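Local coordinates for protein filamentous hemagglutinin (Bordetella pertussis, PDB 1RWR) that acts as an adhesin whose secretion domain, a beta-helix, probably directs its export through the two-partner secretion pathway, at residues Q1-V11 against H33-V41; N121-P129 against L138-T146. One frame throughout, in Å; residues are numbered along the deposited sequence.

Contact 1 (Q1-V11 against H33-V41); sequences QGLVPQGQTQV and HNKFQQFNV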
loop_
_atom_site.group_PDB
_atom_site.type_symbol
_atom_site.label_atom_id
_atom_site.label_comp_id
_atom_site.label_asym_id
_atom_site.label_seq_id
_atom_site.Cartn_x
_atom_site.Cartn_y
_atom_site.Cartn_z
ATOM N N GLN A 1 -9.785 -18.368 -3.124
ATOM C CA GLN A 1 -8.816 -18.201 -2.007
ATOM C C GLN A 1 -7.396 -18.128 -2.550
ATOM O O GLN A 1 -6.421 -17.958 -1.797
ATOM C CB GLN A 1 -8.973 -19.402 -1.087
ATOM C CG GLN A 1 -10.198 -20.226 -1.488
ATOM C CD GLN A 1 -10.243 -21.595 -0.851
ATOM O OE1 GLN A 1 -11.279 -22.294 -0.920
ATOM N NE2 GLN A 1 -9.120 -22.000 -0.233
ATOM N N GLY A 2 -7.294 -18.234 -3.868
ATOM C CA GLY A 2 -6.026 -18.346 -4.535
ATOM C C GLY A 2 -5.860 -17.261 -5.573
ATOM O O GLY A 2 -6.189 -16.112 -5.320
ATOM N N LEU A 3 -5.293 -17.640 -6.714
ATOM C CA LEU A 3 -5.004 -16.709 -7.811
ATOM C C LEU A 3 -5.722 -17.184 -9.055
ATOM O O LEU A 3 -5.394 -18.256 -9.596
ATOM C CB LEU A 3 -3.484 -16.680 -8.088
ATOM C CG LEU A 3 -2.553 -16.013 -7.111
ATOM C CD1 LEU A 3 -1.084 -16.426 -7.326
ATOM C CD2 LEU A 3 -2.685 -14.513 -7.214
ATOM N N VAL A 4 -6.684 -16.399 -9.516
ATOM C CA VAL A 4 -7.460 -16.728 -10.695
ATOM C C VAL A 4 -7.399 -15.545 -11.634
ATOM O O VAL A 4 -8.118 -14.574 -11.436
ATOM C CB VAL A 4 -8.940 -17.086 -10.325
ATOM C CG1 VAL A 4 -9.744 -17.443 -11.556
ATOM C CG2 VAL A 4 -8.958 -18.225 -9.381
ATOM N N PRO A 5 -6.539 -15.616 -12.648
ATOM C CA PRO A 5 -6.387 -14.490 -13.569
ATOM C C PRO A 5 -7.501 -14.404 -14.591
ATOM O O PRO A 5 -8.290 -15.379 -14.799
ATOM C CB PRO A 5 -5.076 -14.802 -14.283
ATOM C CG PRO A 5 -5.035 -16.312 -14.333
ATOM C CD PRO A 5 -5.675 -16.760 -13.027
ATOM N N GLN A 6 -7.525 -13.248 -15.240
ATOM C CA GLN A 6 -8.400 -12.969 -16.375
ATOM C C GLN A 6 -7.586 -12.396 -17.531
ATOM O O GLN A 6 -6.466 -11.928 -17.337
ATOM C CB GLN A 6 -9.482 -11.982 -15.958
ATOM C CG GLN A 6 -10.461 -12.612 -14.940
ATOM C CD GLN A 6 -11.439 -11.665 -14.295
ATOM O OE1 GLN A 6 -12.542 -12.089 -13.900
ATOM N NE2 GLN A 6 -11.086 -10.427 -14.173
ATOM N N GLY A 7 -8.125 -12.509 -18.743
ATOM C CA GLY A 7 -7.510 -11.952 -19.942
ATOM C C GLY A 7 -6.199 -12.620 -20.303
ATOM O O GLY A 7 -6.079 -13.834 -20.247
ATOM N N GLN A 8 -5.191 -11.823 -20.655
ATOM C CA GLN A 8 -3.907 -12.390 -21.118
ATOM C C GLN A 8 -3.042 -12.877 -19.946
ATOM O O GLN A 8 -2.110 -13.686 -20.132
ATOM C CB GLN A 8 -3.142 -11.385 -21.988
ATOM C CG GLN A 8 -1.843 -11.919 -22.547
ATOM C CD GLN A 8 -0.942 -10.911 -23.326
ATOM O OE1 GLN A 8 -0.463 -11.248 -24.445
ATOM N NE2 GLN A 8 -0.632 -9.751 -22.717
ATOM N N THR A 9 -3.339 -12.379 -18.736
ATOM C CA THR A 9 -2.592 -12.795 -17.547
ATOM C C THR A 9 -2.681 -14.315 -17.324
ATOM O O THR A 9 -3.773 -14.888 -17.381
ATOM C CB THR A 9 -3.107 -12.032 -16.308
ATOM O OG1 THR A 9 -3.082 -10.640 -16.568
ATOM C CG2 THR A 9 -2.176 -12.231 -15.105
ATOM N N GLN A 10 -1.544 -14.963 -17.111
ATOM C CA GLN A 10 -1.527 -16.357 -16.715
ATOM C C GLN A 10 -0.817 -16.541 -15.404
ATOM O O GLN A 10 0.026 -15.717 -15.018
ATOM C CB GLN A 10 -0.867 -17.222 -17.800
ATOM C CG GLN A 10 -1.515 -17.082 -19.191
ATOM C CD GLN A 10 -2.940 -17.710 -19.348
ATOM O OE1 GLN A 10 -3.305 -18.657 -18.655
ATOM N NE2 GLN A 10 -3.710 -17.194 -20.315
ATOM N N VAL A 11 -1.189 -17.593 -14.678
ATOM C CA VAL A 11 -0.522 -17.940 -13.426
ATOM C C VAL A 11 -0.038 -19.384 -13.527
ATOM O O VAL A 11 -0.839 -20.293 -13.777
ATOM C CB VAL A 11 -1.457 -17.807 -12.181
ATOM C CG1 VAL A 11 -0.751 -18.278 -10.941
ATOM C CG2 VAL A 11 -1.899 -16.383 -11.988
ATOM N N HIS A 33 -1.567 -4.073 -16.816
ATOM C CA HIS A 33 -2.854 -4.097 -16.131
ATOM C C HIS A 33 -3.366 -5.532 -16.127
ATOM O O HIS A 33 -3.723 -6.095 -17.162
ATOM C CB HIS A 33 -3.825 -3.129 -16.824
ATOM C CG HIS A 33 -5.084 -2.892 -16.067
ATOM N ND1 HIS A 33 -5.953 -1.867 -16.368
ATOM C CD2 HIS A 33 -5.633 -3.566 -15.022
ATOM C CE1 HIS A 33 -6.972 -1.903 -15.528
ATOM N NE2 HIS A 33 -6.804 -2.925 -14.698
ATOM N N ASN A 34 -3.350 -6.145 -14.948
ATOM C CA ASN A 34 -3.706 -7.530 -14.782
ATOM C C ASN A 34 -4.990 -7.630 -13.979
ATOM O O ASN A 34 -5.044 -7.148 -12.844
ATOM C CB ASN A 34 -2.601 -8.238 -14.039
ATOM C CG ASN A 34 -1.305 -8.193 -14.796
ATOM O OD1 ASN A 34 -1.121 -9.011 -15.710
ATOM N ND2 ASN A 34 -0.459 -7.148 -14.545
ATOM N N LYS A 35 -6.029 -8.185 -14.580
ATOM C CA LYS A 35 -7.306 -8.385 -13.887
ATOM C C LYS A 35 -7.361 -9.795 -13.393
ATOM O O LYS A 35 -6.905 -10.723 -14.070
ATOM C CB LYS A 35 -8.497 -8.071 -14.795
ATOM C CG LYS A 35 -8.673 -6.560 -15.045
ATOM C CD LYS A 35 -9.726 -6.302 -16.089
ATOM C CE LYS A 35 -9.876 -4.828 -16.373
ATOM N NZ LYS A 35 -10.808 -4.178 -15.376
ATOM N N PHE A 36 -7.916 -9.956 -12.202
ATOM C CA PHE A 36 -8.080 -11.232 -11.538
ATOM C C PHE A 36 -9.478 -11.358 -10.982
ATOM O O PHE A 36 -10.015 -10.409 -10.407
ATOM C CB PHE A 36 -7.152 -11.317 -10.331
ATOM C CG PHE A 36 -5.703 -11.414 -10.670
ATOM C CD1 PHE A 36 -5.091 -12.644 -10.762
ATOM C CD2 PHE A 36 -4.948 -10.261 -10.912
ATOM C CE1 PHE A 36 -3.731 -12.752 -11.078
ATOM C CE2 PHE A 36 -3.595 -10.383 -11.206
ATOM C CZ PHE A 36 -3.000 -11.621 -11.291
ATOM N N GLN A 37 -10.052 -12.544 -11.131
ATOM C CA GLN A 37 -11.277 -12.891 -10.414
ATOM C C GLN A 37 -11.007 -12.996 -8.903
ATOM O O GLN A 37 -11.833 -12.530 -8.093
ATOM C CB GLN A 37 -11.806 -14.221 -10.941
ATOM C CG GLN A 37 -13.230 -14.509 -10.578
ATOM C CD GLN A 37 -13.352 -15.541 -9.491
ATOM O OE1 GLN A 37 -12.692 -16.596 -9.536
ATOM N NE2 GLN A 37 -14.196 -15.253 -8.499
ATOM N N GLN A 38 -9.865 -13.606 -8.560
ATOM C CA GLN A 38 -9.371 -13.773 -7.205
ATOM C C GLN A 38 -7.863 -13.497 -7.170
ATOM O O GLN A 38 -7.115 -13.985 -8.040
ATOM C CB GLN A 38 -9.611 -15.213 -6.716
ATOM C CG GLN A 38 -11.073 -15.514 -6.461
ATOM C CD GLN A 38 -11.271 -16.850 -5.839
ATOM O OE1 GLN A 38 -11.046 -17.020 -4.622
ATOM N NE2 GLN A 38 -11.663 -17.823 -6.650
ATOM N N PHE A 39 -7.433 -12.685 -6.205
ATOM C CA PHE A 39 -5.994 -12.425 -5.979
ATOM C C PHE A 39 -5.635 -12.538 -4.516
ATOM O O PHE A 39 -6.135 -11.765 -3.671
ATOM C CB PHE A 39 -5.590 -11.047 -6.503
ATOM C CG PHE A 39 -4.119 -10.837 -6.504
ATOM C CD1 PHE A 39 -3.365 -11.236 -7.594
ATOM C CD2 PHE A 39 -3.475 -10.270 -5.398
ATOM C CE1 PHE A 39 -1.978 -11.084 -7.597
ATOM C CE2 PHE A 39 -2.082 -10.159 -5.380
ATOM C CZ PHE A 39 -1.349 -10.565 -6.477
ATOM N N ASN A 40 -4.793 -13.507 -4.205
ATOM C CA ASN A 40 -4.315 -13.744 -2.865
ATOM C C ASN A 40 -2.886 -14.219 -2.956
ATOM O O ASN A 40 -2.533 -14.962 -3.891
ATOM C CB ASN A 40 -5.179 -14.831 -2.170
ATOM C CG ASN A 40 -6.604 -14.425 -2.046
ATOM O OD1 ASN A 40 -6.961 -13.680 -1.125
ATOM N ND2 ASN A 40 -7.439 -14.846 -2.997
ATOM N N VAL A 41 -2.087 -13.885 -1.954
ATOM C CA VAL A 41 -0.706 -14.320 -1.861
ATOM C C VAL A 41 -0.518 -14.933 -0.455
ATOM O O VAL A 41 -0.917 -14.353 0.556
ATOM C CB VAL A 41 0.281 -13.154 -2.090
ATOM C CG1 VAL A 41 1.712 -13.640 -1.970
ATOM C CG2 VAL A 41 0.046 -12.530 -3.469
HETATM O O HOH W 1 -5.655 -9.453 -17.110
#

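Contact 2 (N121-P129 against L138-T146); sequences NLTLTTGRP and LDVQQGTVT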
loop_
_atom_site.group_PDB
_atom_site.type_symbol
_atom_site.label_atom_id
_atom_site.label_comp_id
_atom_site.label_asym_id
_atom_site.label_seq_id
_atom_site.Cartn_x
_atom_site.Cartn_y
_atom_site.Cartn_z
ATOM N N ASN A 121 8.397 0.294 -5.602
ATOM C CA ASN A 121 7.433 0.906 -4.670
ATOM C C ASN A 121 6.242 -0.037 -4.590
ATOM O O ASN A 121 6.041 -0.872 -5.486
ATOM C CB ASN A 121 6.931 2.256 -5.178
ATOM C CG ASN A 121 8.039 3.272 -5.352
ATOM O OD1 ASN A 121 8.612 3.717 -4.368
ATOM N ND2 ASN A 121 8.377 3.621 -6.617
ATOM N N LEU A 122 5.433 0.094 -3.549
ATOM C CA LEU A 122 4.250 -0.753 -3.356
ATOM C C LEU A 122 3.067 0.060 -2.901
ATOM O O LEU A 122 3.180 0.802 -1.923
ATOM C CB LEU A 122 4.503 -1.839 -2.290
ATOM C CG LEU A 122 3.374 -2.789 -1.913
ATOM C CD1 LEU A 122 2.835 -3.610 -3.097
ATOM C CD2 LEU A 122 3.804 -3.745 -0.900
ATOM N N THR A 123 1.936 -0.079 -3.596
ATOM C CA THR A 123 0.660 0.514 -3.212
ATOM C C THR A 123 -0.387 -0.581 -3.022
ATOM O O THR A 123 -0.569 -1.443 -3.914
ATOM C CB THR A 123 0.202 1.414 -4.331
ATOM O OG1 THR A 123 1.253 2.355 -4.656
ATOM C CG2 THR A 123 -1.061 2.190 -3.993
ATOM N N LEU A 124 -1.058 -0.560 -1.863
ATOM C CA LEU A 124 -2.178 -1.439 -1.558
ATOM C C LEU A 124 -3.405 -0.573 -1.488
ATOM O O LEU A 124 -3.431 0.410 -0.739
ATOM C CB LEU A 124 -1.962 -2.137 -0.228
ATOM C CG LEU A 124 -0.693 -2.962 -0.142
ATOM C CD1 LEU A 124 -0.666 -3.680 1.236
ATOM C CD2 LEU A 124 -0.609 -3.953 -1.317
ATOM N N THR A 125 -4.416 -0.895 -2.280
ATOM C CA THR A 125 -5.553 0.002 -2.404
ATOM C C THR A 125 -6.876 -0.747 -2.516
ATOM O O THR A 125 -6.945 -1.850 -3.059
ATOM C CB THR A 125 -5.327 1.028 -3.585
ATOM O OG1 THR A 125 -6.366 2.005 -3.562
ATOM C CG2 THR A 125 -5.442 0.344 -4.930
ATOM N N THR A 126 -7.938 -0.147 -1.987
ATOM C CA THR A 126 -9.289 -0.599 -2.329
ATOM C C THR A 126 -9.923 0.296 -3.381
ATOM O O THR A 126 -11.114 0.159 -3.658
ATOM C CB THR A 126 -10.205 -0.657 -1.109
ATOM O OG1 THR A 126 -10.341 0.668 -0.543
ATOM C CG2 THR A 126 -9.586 -1.527 -0.063
ATOM N N GLY A 127 -9.141 1.174 -3.993
ATOM C CA GLY A 127 -9.624 1.956 -5.132
ATOM C C GLY A 127 -9.803 1.165 -6.412
ATOM O O GLY A 127 -9.064 0.197 -6.682
ATOM N N ARG A 128 -10.801 1.560 -7.207
ATOM C CA ARG A 128 -10.954 1.043 -8.539
ATOM C C ARG A 128 -10.015 1.811 -9.486
ATOM O O ARG A 128 -10.102 3.029 -9.576
ATOM C CB ARG A 128 -12.405 1.194 -8.990
ATOM C CG ARG A 128 -12.658 0.725 -10.355
ATOM C CD ARG A 128 -12.472 -0.762 -10.496
ATOM N NE ARG A 128 -13.518 -1.563 -9.826
ATOM C CZ ARG A 128 -13.348 -2.803 -9.410
ATOM N NH1 ARG A 128 -12.147 -3.426 -9.535
ATOM N NH2 ARG A 128 -14.368 -3.431 -8.852
ATOM N N PRO A 129 -9.130 1.110 -10.190
ATOM C CA PRO A 129 -8.168 1.805 -11.058
ATOM C C PRO A 129 -8.778 2.299 -12.343
ATOM O O PRO A 129 -9.583 1.591 -12.924
ATOM C CB PRO A 129 -7.137 0.749 -11.409
ATOM C CG PRO A 129 -7.558 -0.487 -10.725
ATOM C CD PRO A 129 -8.913 -0.337 -10.183
ATOM N N LEU A 138 -6.759 6.041 -8.863
ATOM C CA LEU A 138 -7.390 5.055 -8.003
ATOM C C LEU A 138 -8.579 5.715 -7.361
ATOM O O LEU A 138 -8.404 6.632 -6.562
ATOM C CB LEU A 138 -6.399 4.620 -6.913
ATOM C CG LEU A 138 -5.139 3.940 -7.461
ATOM C CD1 LEU A 138 -4.100 3.756 -6.390
ATOM C CD2 LEU A 138 -5.473 2.608 -8.153
ATOM N N ASP A 139 -9.781 5.261 -7.668
ATOM C CA ASP A 139 -10.980 5.892 -7.124
ATOM C C ASP A 139 -11.469 5.060 -5.963
ATOM O O ASP A 139 -12.084 4.013 -6.130
ATOM C CB ASP A 139 -12.063 6.008 -8.175
ATOM C CG ASP A 139 -11.748 7.062 -9.166
ATOM O OD1 ASP A 139 -11.199 8.107 -8.749
ATOM O OD2 ASP A 139 -11.996 6.890 -10.373
ATOM N N VAL A 140 -11.176 5.572 -4.792
ATOM C CA VAL A 140 -11.571 4.919 -3.555
ATOM C C VAL A 140 -12.961 5.355 -3.133
ATOM O O VAL A 140 -13.174 6.516 -2.779
ATOM C CB VAL A 140 -10.571 5.250 -2.407
ATOM C CG1 VAL A 140 -11.004 4.507 -1.176
ATOM C CG2 VAL A 140 -9.156 4.869 -2.816
ATOM N N GLN A 141 -13.892 4.414 -3.134
ATOM C CA GLN A 141 -15.234 4.653 -2.624
ATOM C C GLN A 141 -15.643 3.670 -1.542
ATOM O O GLN A 141 -16.621 3.912 -0.852
ATOM C CB GLN A 141 -16.238 4.625 -3.758
ATOM C CG GLN A 141 -15.969 5.779 -4.725
ATOM C CD GLN A 141 -16.891 5.753 -5.866
ATOM O OE1 GLN A 141 -16.756 4.908 -6.748
ATOM N NE2 GLN A 141 -17.871 6.627 -5.847
ATOM N N GLN A 142 -14.919 2.572 -1.401
ATOM C CA GLN A 142 -15.235 1.569 -0.397
ATOM C C GLN A 142 -14.014 0.757 -0.064
ATOM O O GLN A 142 -13.018 0.867 -0.746
ATOM C CB GLN A 142 -16.326 0.630 -0.886
ATOM C CG GLN A 142 -15.947 -0.191 -2.118
ATOM C CD GLN A 142 -17.101 -1.017 -2.623
ATOM O OE1 GLN A 142 -17.702 -0.702 -3.639
ATOM N NE2 GLN A 142 -17.446 -2.040 -1.892
ATOM N N GLY A 143 -14.115 -0.052 0.997
ATOM C CA GLY A 143 -13.118 -1.066 1.306
ATOM C C GLY A 143 -12.202 -0.692 2.426
ATOM O O GLY A 143 -11.836 0.468 2.585
ATOM N N THR A 144 -11.765 -1.705 3.159
ATOM C CA THR A 144 -10.791 -1.566 4.250
ATOM C C THR A 144 -9.490 -2.305 3.920
ATOM O O THR A 144 -9.527 -3.412 3.380
ATOM C CB THR A 144 -11.383 -2.172 5.510
ATOM O OG1 THR A 144 -12.579 -1.447 5.891
ATOM C CG2 THR A 144 -10.402 -2.094 6.675
ATOM N N VAL A 145 -8.347 -1.735 4.287
ATOM C CA VAL A 145 -7.085 -2.474 4.330
ATOM C C VAL A 145 -6.759 -2.656 5.790
ATOM O O VAL A 145 -6.762 -1.696 6.550
ATOM C CB VAL A 145 -5.938 -1.737 3.640
ATOM C CG1 VAL A 145 -4.547 -2.403 3.920
ATOM C CG2 VAL A 145 -6.213 -1.603 2.154
ATOM N N THR A 146 -6.522 -3.888 6.187
ATOM C CA THR A 146 -6.098 -4.220 7.536
ATOM C C THR A 146 -4.683 -4.783 7.535
ATOM O O THR A 146 -4.390 -5.755 6.838
ATOM C CB THR A 146 -7.048 -5.268 8.136
ATOM O OG1 THR A 146 -8.396 -4.756 8.202
ATOM C CG2 THR A 146 -6.618 -5.592 9.542
HETATM O O HOH W 2 -13.506 1.640 -3.954
HETATM O O HOH W 3 -11.637 4.349 -11.318
#

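Contact 1 (Q1-V11 against H33-V41)
Val4 sits against two glutamines at once, Gln37 and Gln38. Its backbone N gives a nearly straight bond to Gln38 O (2.9 Å, 175° at the hydrogen), and Val4 O takes the N-H of Gln37 at 2.8 Å through a more bent bond. The methyls divide the neighbours between them: CG1, anti to the backbone N (chi1 -179°), lies 3.7 Å from Gln37 OE1, while CG2 rests near Gln38 NE2. Two residues facing one is a classic beta bulge, set here in a short antiparallel pairing of strand 4-5 with the chain that leaves strand 31-36, the first strand of a long parallel sheet of the right-handed beta-helix. Past the bulge, Gln6 N bonds to Lys35 O at 2.9 Å. The Gln6 side chain then runs extended across the other segment, NE2 passing 3.6 Å from Lys35 CB and OE1 lying near Gln37 CB; the amides of Gln6 and Gln37 are turned 49° apart and go to separate partners, Gln6 NE2 to Thr81 and Gln37 NE2 to Asp82. Leu3, by contrast, goes inward alongside Phe39, its CD2 3.4 Å from Phe39 CD1. At the other end Thr9 OG1 donates to Asn34 OD1 at 2.7 Å, in the carbonyl plane and on a lone pair, and a water ties that hydroxyl to Gln6 O and Lys35 N.

Contact 2 (N121-P129 against L138-T146)
Thr126 presses its side chain into the bend at Gln142 and Gly143. Starting at CB, the first neighbour is Gln142 O, 3.2 Å away. The next atom, OG1, stands between the backbone N and the carbonyl carbon (chi1 62°), which aims it at that same oxygen: it donates to Gln142 O at 2.7 Å, tilted modestly from the carbonyl plane, and it also has a weak bond from Arg165 N. The methyl CG2, beside the backbone N, lies 3.7 Å from Gly143 C and also meets Val145 CG2. Gly143, with positive phi and no side chain, lets the threonine come this close. One residue earlier, Thr125 OG1 accepts from Gly127 N at 2.9 Å, an ST turn that bends the chain out of strand 119-125 of the beta-helix and into the hairpin of strands 128-132 and 135-140; the same oxygen is hydrogen-bonded to Val163 O on the next strand, 159-164. At the base of that hairpin Arg128 and Asp139 form an antiparallel hydrogen-bonded pair. Both of its bonds are 3.0 Å long, Arg128 N to Asp139 O and Asp139 N to Arg128 O, each donor standing above the carbonyl plane. Inside, the Leu138 methyls are spread over Thr125 CG2, and CD2 also reaches Pro129 CB at 4.1 Å. A water spans Arg128 O and Asp139 OD2. Bonded hydroxyls of Thr125 and Thr126 thus mark where the hairpin leaves the beta-helix, and salt bridges from Arg128 to Glu79 of strand 75-80 and from Asp139 to Arg192 of strand 191-194 probably help fix its base.

Overall arrangement
Contacts 1 and 2 both reach the same parallel sheet of the beta-helix, 31-36 as its first strand and 119-125 as its fourth, with centres about 17 Å apart and nearest atoms about 5 Å. Contact 1 is partly buried at the N-terminal end, about 18 Å from the centre of the chain; contact 2, about 8 Å from it, is mostly buried. Their chemistry differs: glutamine and asparagine amides with aromatic rings in contact 1, threonine hydroxyls, leucine and valine methyls and an arginine-aspartate backbone pair in contact 2. Glu79 is a shared partner, pairing through OE1 with Lys35 of the first and through OE2 with Arg128 of the second.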